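PDB 4M9O: beta-2-microglobulin, which forms the light subunit of class I major histocompatibility complexes, which present peptide antigens to the immune system. Local coordinates for residues P7-Y12 with C82-M87; F72-G77 with F93-N98. All coordinates share one frame; numbering follows the deposited sequence.

Interaction 1. Residues P7-Y12 with C82-M87; sequences PKVHVY and CSVRHM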
loop_
_atom_site.group_PDB
_atom_site.type_symbol
_atom_site.label_atom_id
_atom_site.label_comp_id
_atom_site.label_asym_id
_atom_site.label_seq_id
_atom_site.Cartn_x
_atom_site.Cartn_y
_atom_site.Cartn_z
ATOM N N PRO A 7 9.311 -2.999 7.844
ATOM C CA PRO A 7 8.387 -1.963 7.444
ATOM C C PRO A 7 7.117 -1.969 8.264
ATOM O O PRO A 7 6.656 -2.990 8.633
ATOM C CB PRO A 7 8.101 -2.308 5.997
ATOM C CG PRO A 7 8.961 -3.394 5.647
ATOM C CD PRO A 7 9.394 -4.047 6.844
ATOM N N LYS A 8 6.588 -0.808 8.552
ATOM C CA LYS A 8 5.255 -0.682 9.097
ATOM C C LYS A 8 4.384 -0.330 7.911
ATOM O O LYS A 8 4.642 0.602 7.249
ATOM C CB LYS A 8 5.159 0.406 10.159
ATOM C CG LYS A 8 6.103 0.273 11.286
ATOM C CD LYS A 8 6.086 1.437 12.171
ATOM C CE LYS A 8 6.710 1.173 13.540
ATOM N NZ LYS A 8 6.957 -0.234 13.928
ATOM N N VAL A 9 3.364 -1.118 7.668
ATOM C CA VAL A 9 2.500 -0.982 6.522
ATOM C C VAL A 9 1.042 -0.801 6.879
ATOM O O VAL A 9 0.528 -1.488 7.718
ATOM C CB VAL A 9 2.585 -2.216 5.624
ATOM C CG1 VAL A 9 1.759 -2.085 4.423
ATOM C CG2 VAL A 9 3.974 -2.553 5.286
ATOM N N HIS A 10 0.418 0.151 6.217
ATOM C CA HIS A 10 -0.983 0.424 6.323
ATOM C C HIS A 10 -1.674 0.520 4.965
ATOM O O HIS A 10 -1.227 1.196 4.112
ATOM C CB HIS A 10 -1.202 1.697 7.109
ATOM C CG HIS A 10 -0.491 1.738 8.418
ATOM N ND1 HIS A 10 -1.071 1.311 9.576
ATOM C CD2 HIS A 10 0.757 2.121 8.745
ATOM C CE1 HIS A 10 -0.221 1.436 10.564
ATOM N NE2 HIS A 10 0.888 1.946 10.091
ATOM N N VAL A 11 -2.770 -0.189 4.808
ATOM C CA VAL A 11 -3.649 -0.085 3.652
ATOM C C VAL A 11 -4.997 0.541 4.027
ATOM O O VAL A 11 -5.614 0.128 4.949
ATOM C CB VAL A 11 -3.852 -1.406 2.968
ATOM C CG1 VAL A 11 -4.387 -1.229 1.616
ATOM C CG2 VAL A 11 -2.627 -2.145 2.921
ATOM N N TYR A 12 -5.399 1.563 3.310
ATOM C CA TYR A 12 -6.545 2.349 3.623
ATOM C C TYR A 12 -7.074 3.083 2.421
ATOM O O TYR A 12 -6.370 3.341 1.510
ATOM C CB TYR A 12 -6.253 3.336 4.772
ATOM C CG TYR A 12 -5.061 4.204 4.586
ATOM C CD1 TYR A 12 -3.845 3.828 5.061
ATOM C CD2 TYR A 12 -5.151 5.397 3.924
ATOM C CE1 TYR A 12 -2.772 4.587 4.903
ATOM C CE2 TYR A 12 -4.042 6.190 3.750
ATOM C CZ TYR A 12 -2.846 5.765 4.233
ATOM O OH TYR A 12 -1.747 6.508 4.099
ATOM N N CYS A 82 -2.178 -4.925 -0.745
ATOM C CA CYS A 82 -0.916 -4.252 -0.946
ATOM C C CYS A 82 0.164 -5.251 -0.693
ATOM O O CYS A 82 0.161 -5.891 0.286
ATOM C CB CYS A 82 -0.749 -3.063 -0.014
ATOM S SG CYS A 82 0.768 -2.227 -0.073
ATOM N N SER A 83 1.079 -5.376 -1.614
ATOM C CA SER A 83 2.155 -6.321 -1.503
ATOM C C SER A 83 3.476 -5.600 -1.277
ATOM O O SER A 83 3.822 -4.783 -2.041
ATOM C CB SER A 83 2.202 -7.149 -2.754
ATOM O OG SER A 83 3.074 -8.215 -2.700
ATOM N N VAL A 84 4.175 -5.922 -0.204
ATOM C CA VAL A 84 5.436 -5.287 0.150
ATOM C C VAL A 84 6.643 -6.236 0.262
ATOM O O VAL A 84 6.641 -7.137 1.029
ATOM C CB VAL A 84 5.297 -4.495 1.455
ATOM C CG1 VAL A 84 6.523 -3.791 1.798
ATOM C CG2 VAL A 84 4.149 -3.575 1.424
ATOM N N ARG A 85 7.676 -5.983 -0.512
ATOM C CA ARG A 85 8.905 -6.720 -0.449
ATOM C C ARG A 85 10.057 -5.903 0.150
ATOM O O ARG A 85 10.379 -4.853 -0.305
ATOM C CB ARG A 85 9.274 -7.276 -1.817
ATOM C CG ARG A 85 10.516 -8.131 -1.880
ATOM C CD ARG A 85 10.425 -9.133 -2.979
ATOM N NE ARG A 85 11.484 -10.125 -3.021
ATOM C CZ ARG A 85 11.391 -11.381 -2.616
ATOM N NH1 ARG A 85 10.303 -11.850 -2.064
ATOM N NH2 ARG A 85 12.430 -12.168 -2.747
ATOM N N HIS A 86 10.600 -6.445 1.216
ATOM C CA HIS A 86 11.735 -5.920 1.933
ATOM C C HIS A 86 12.623 -7.071 2.369
ATOM O O HIS A 86 12.138 -8.027 2.862
ATOM C CB HIS A 86 11.216 -5.212 3.161
ATOM C CG HIS A 86 12.239 -4.443 3.914
ATOM N ND1 HIS A 86 12.528 -4.698 5.217
ATOM C CD2 HIS A 86 13.032 -3.423 3.551
ATOM C CE1 HIS A 86 13.445 -3.868 5.635
ATOM N NE2 HIS A 86 13.775 -3.086 4.639
ATOM N N MET A 87 13.927 -6.955 2.195
ATOM C CA MET A 87 14.879 -7.956 2.647
ATOM C C MET A 87 14.569 -9.356 2.129
ATOM O O MET A 87 14.670 -10.291 2.833
ATOM C CB MET A 87 14.938 -8.001 4.171
ATOM C CG MET A 87 15.510 -6.793 4.860
ATOM S SD MET A 87 17.121 -6.542 4.371
ATOM C CE MET A 87 17.921 -7.534 5.557
#
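The imidazole of His86 meets the ring of Pro7 obliquely, while CG of Met87, the next residue in the chain, lies over one face of the imidazole near its rim. Pro7 touches with the CG-CD edge of its ring. Pro7 CD lies 3.6 Å from His86 ND1, and Pro7 CG sits 3.8 Å from His86 CB. The far nitrogen of the imidazole, NE2, is hydrogen-bonded to the backbone oxygen of Pro34, which limits how the ring can turn. An alanine in place of Pro7 would lack CG and CD, and the ring of His86 would probably lose this apolar neighbour. Further along, Val9 and Val84 meet tip to tip, with CG2 of Val9 4.0 Å from CG2 of Val84. In Val84 CG1 is anti to the backbone N (chi1 -177°), which leaves CG2 as the branch that faces Val9. Val11 CG2 then packs on Cys82 CB at 3.6 Å. No hydrogen bond links the two segments. They run antiparallel, 175° apart, with CA atoms of Val9 and Val84 8.2 Å apart, so this is face-to-face sheet packing within the immunoglobulin C1-set sandwich. Cys82 also carries the disulfide to Cys27, which ties the two sheets together. Strand 8-13 is an outer strand beside 23-30 in one sheet, and strand 80-86 lies between 38-43 and 89-94 in the other.

Interaction 2. Residues F72-G77 with F93-N98; sequences FTPEKG and FSWEPN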
loop_
_atom_site.group_PDB
_atom_site.type_symbol
_atom_site.label_atom_id
_atom_site.label_comp_id
_atom_site.label_asym_id
_atom_site.label_seq_id
_atom_site.Cartn_x
_atom_site.Cartn_y
_atom_site.Cartn_z
ATOM N N PHE A 72 -9.782 3.646 -7.465
ATOM C CA PHE A 72 -10.542 2.400 -7.489
ATOM C C PHE A 72 -12.015 2.571 -7.175
ATOM O O PHE A 72 -12.375 3.564 -6.668
ATOM C CB PHE A 72 -9.912 1.298 -6.627
ATOM C CG PHE A 72 -10.178 1.404 -5.136
ATOM C CD1 PHE A 72 -11.010 0.533 -4.537
ATOM C CD2 PHE A 72 -9.549 2.319 -4.351
ATOM C CE1 PHE A 72 -11.257 0.604 -3.203
ATOM C CE2 PHE A 72 -9.797 2.377 -3.017
ATOM C CZ PHE A 72 -10.638 1.515 -2.452
ATOM N N THR A 73 -12.830 1.588 -7.496
ATOM C CA THR A 73 -14.222 1.572 -7.137
ATOM C C THR A 73 -14.565 0.220 -6.520
ATOM O O THR A 73 -14.649 -0.754 -7.189
ATOM C CB THR A 73 -15.095 1.838 -8.367
ATOM O OG1 THR A 73 -14.807 3.123 -8.859
ATOM C CG2 THR A 73 -16.550 1.772 -8.042
ATOM N N PRO A 74 -14.788 0.179 -5.228
ATOM C CA PRO A 74 -15.060 -1.085 -4.580
ATOM C C PRO A 74 -16.388 -1.725 -4.987
ATOM O O PRO A 74 -17.305 -1.038 -5.210
ATOM C CB PRO A 74 -15.063 -0.695 -3.112
ATOM C CG PRO A 74 -15.240 0.703 -3.093
ATOM C CD PRO A 74 -14.599 1.235 -4.239
ATOM N N GLU A 75 -16.425 -3.030 -5.122
ATOM C CA GLU A 75 -17.616 -3.773 -5.409
ATOM C C GLU A 75 -17.584 -5.045 -4.590
ATOM O O GLU A 75 -16.551 -5.499 -4.176
ATOM C CB GLU A 75 -17.795 -4.088 -6.894
ATOM C CG GLU A 75 -17.449 -2.994 -7.913
ATOM C CD GLU A 75 -18.506 -1.944 -8.123
ATOM O OE1 GLU A 75 -19.546 -1.974 -7.496
ATOM O OE2 GLU A 75 -18.297 -1.062 -8.949
ATOM N N LYS A 76 -18.758 -5.614 -4.383
ATOM C CA LYS A 76 -18.918 -6.795 -3.576
ATOM C C LYS A 76 -18.183 -8.009 -4.111
ATOM O O LYS A 76 -18.207 -8.308 -5.264
ATOM C CB LYS A 76 -20.388 -7.110 -3.389
ATOM C CG LYS A 76 -21.094 -6.192 -2.513
ATOM C CD LYS A 76 -22.563 -6.313 -2.680
ATOM C CE LYS A 76 -23.243 -5.476 -1.676
ATOM N NZ LYS A 76 -24.669 -5.527 -1.778
ATOM N N GLY A 77 -17.475 -8.649 -3.200
ATOM C CA GLY A 77 -16.633 -9.784 -3.449
ATOM C C GLY A 77 -15.231 -9.466 -3.938
ATOM O O GLY A 77 -14.436 -10.338 -3.994
ATOM N N PHE A 93 -0.907 -7.278 2.513
ATOM C CA PHE A 93 -1.772 -6.601 3.456
ATOM C C PHE A 93 -3.109 -6.274 2.809
ATOM O O PHE A 93 -3.182 -5.582 1.860
ATOM C CB PHE A 93 -1.084 -5.362 4.020
ATOM C CG PHE A 93 0.230 -5.649 4.663
ATOM C CD1 PHE A 93 0.337 -5.756 6.017
ATOM C CD2 PHE A 93 1.346 -5.869 3.921
ATOM C CE1 PHE A 93 1.508 -6.027 6.599
ATOM C CE2 PHE A 93 2.512 -6.134 4.519
ATOM C CZ PHE A 93 2.583 -6.225 5.863
ATOM N N SER A 94 -4.160 -6.834 3.351
ATOM C CA SER A 94 -5.501 -6.661 2.823
ATOM C C SER A 94 -6.209 -5.374 3.236
ATOM O O SER A 94 -6.084 -4.964 4.313
ATOM C CB SER A 94 -6.365 -7.857 3.193
ATOM O OG SER A 94 -5.916 -9.036 2.598
ATOM N N TRP A 95 -6.957 -4.769 2.352
ATOM C CA TRP A 95 -7.822 -3.672 2.708
ATOM C C TRP A 95 -9.087 -4.303 3.279
ATOM O O TRP A 95 -9.737 -5.046 2.628
ATOM C CB TRP A 95 -8.152 -2.795 1.518
ATOM C CG TRP A 95 -9.083 -1.664 1.819
ATOM C CD1 TRP A 95 -8.926 -0.723 2.748
ATOM C CD2 TRP A 95 -10.303 -1.373 1.170
ATOM N NE1 TRP A 95 -9.944 0.132 2.733
ATOM C CE2 TRP A 95 -10.822 -0.242 1.772
ATOM C CE3 TRP A 95 -11.019 -1.969 0.134
ATOM C CZ2 TRP A 95 -12.017 0.313 1.379
ATOM C CZ3 TRP A 95 -12.186 -1.410 -0.244
ATOM C CH2 TRP A 95 -12.675 -0.278 0.373
ATOM N N GLU A 96 -9.374 -3.957 4.514
ATOM C CA GLU A 96 -10.426 -4.532 5.309
ATOM C C GLU A 96 -11.360 -3.444 5.808
ATOM O O GLU A 96 -11.227 -3.015 6.913
ATOM C CB GLU A 96 -9.817 -5.218 6.537
ATOM C CG GLU A 96 -9.095 -6.528 6.288
ATOM C CD GLU A 96 -8.370 -7.114 7.515
ATOM O OE1 GLU A 96 -8.388 -6.507 8.596
ATOM O OE2 GLU A 96 -7.772 -8.202 7.400
ATOM N N PRO A 97 -12.282 -2.975 4.984
ATOM C CA PRO A 97 -13.245 -2.006 5.466
ATOM C C PRO A 97 -14.363 -2.771 6.118
ATOM O O PRO A 97 -14.374 -3.969 6.098
ATOM C CB PRO A 97 -13.740 -1.379 4.191
ATOM C CG PRO A 97 -13.678 -2.439 3.267
ATOM C CD PRO A 97 -12.446 -3.159 3.546
ATOM N N ASN A 98 -15.301 -2.071 6.659
ATOM C CA ASN A 98 -16.501 -2.724 7.056
ATOM C C ASN A 98 -17.569 -1.970 6.346
ATOM O O ASN A 98 -17.917 -0.879 6.705
ATOM C CB ASN A 98 -16.699 -2.709 8.542
ATOM C CG ASN A 98 -17.688 -3.744 8.984
ATOM O OD1 ASN A 98 -18.846 -3.679 8.621
ATOM N ND2 ASN A 98 -17.235 -4.721 9.745
#
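Phe72 turns the edge of its ring onto one face of the Trp95 indole. The pair is a T-shaped (edge-to-face) stack. The planes stand at 84°, and the centroids of the Phe72 ring and the six-membered ring of Trp95 are 5.2 Å apart. The touching edge is CE1 and CZ of Phe72. Phe72 CE1 is 3.7 Å from Trp95 CZ3, and Phe72 CZ is 3.9 Å from Trp95 CH2. CZ lies toward the rim of the indole, not over its middle. The opposite face of the indole is taken by Pro97, whose CD lies 3.6 Å above the plane of the Trp95 ring and over its centre. The tryptophan is thus held between a phenyl edge and a proline ring. With CG of Trp95 anti to the backbone N (chi1 178°), the indole lies between Phe72 and Pro97. In this immunoglobulin C1-set domain the contact joins segment 93-98 to the end of strand 63-72 and the loop that follows. Strands 63-72 and 89-94 belong to different sheets, so the stack bridges the sandwich near one end. Pro74 adds a smaller contact from that loop: Pro74 CB lies at the indole edge, 4.1 Å from Trp95 CZ3. The Phe72 ring also meets the ring of Tyr80. Both Phe72 and Trp95 pack on Leu25 of strand 23-30, and Trp95 further touches Val11 and Ser13 of strand 8-13.

Overall arrangement
Both contacts join the two sheets of one immunoglobulin sandwich, at different places. The centre of interaction 1 is about 6 Å from the centre of the chain, and that of interaction 2 about 13 Å, toward one end. Three of six touching residues are buried in interaction 1, two of three in interaction 2. The two centres are about 17 Å apart. Interaction 1 packs strands face to face through valines and a cysteine CB, with a histidine-proline contact at one end. Interaction 2 relies on aromatic rings and proline, where strand 63-72 gives way to a loop. They meet mainly at Phe93: Phe93 N probably donates a hydrogen bond to Cys82 O (2.8 Å), and Val9 and Val11 pack on Phe93. Tyr12 also packs on Trp95.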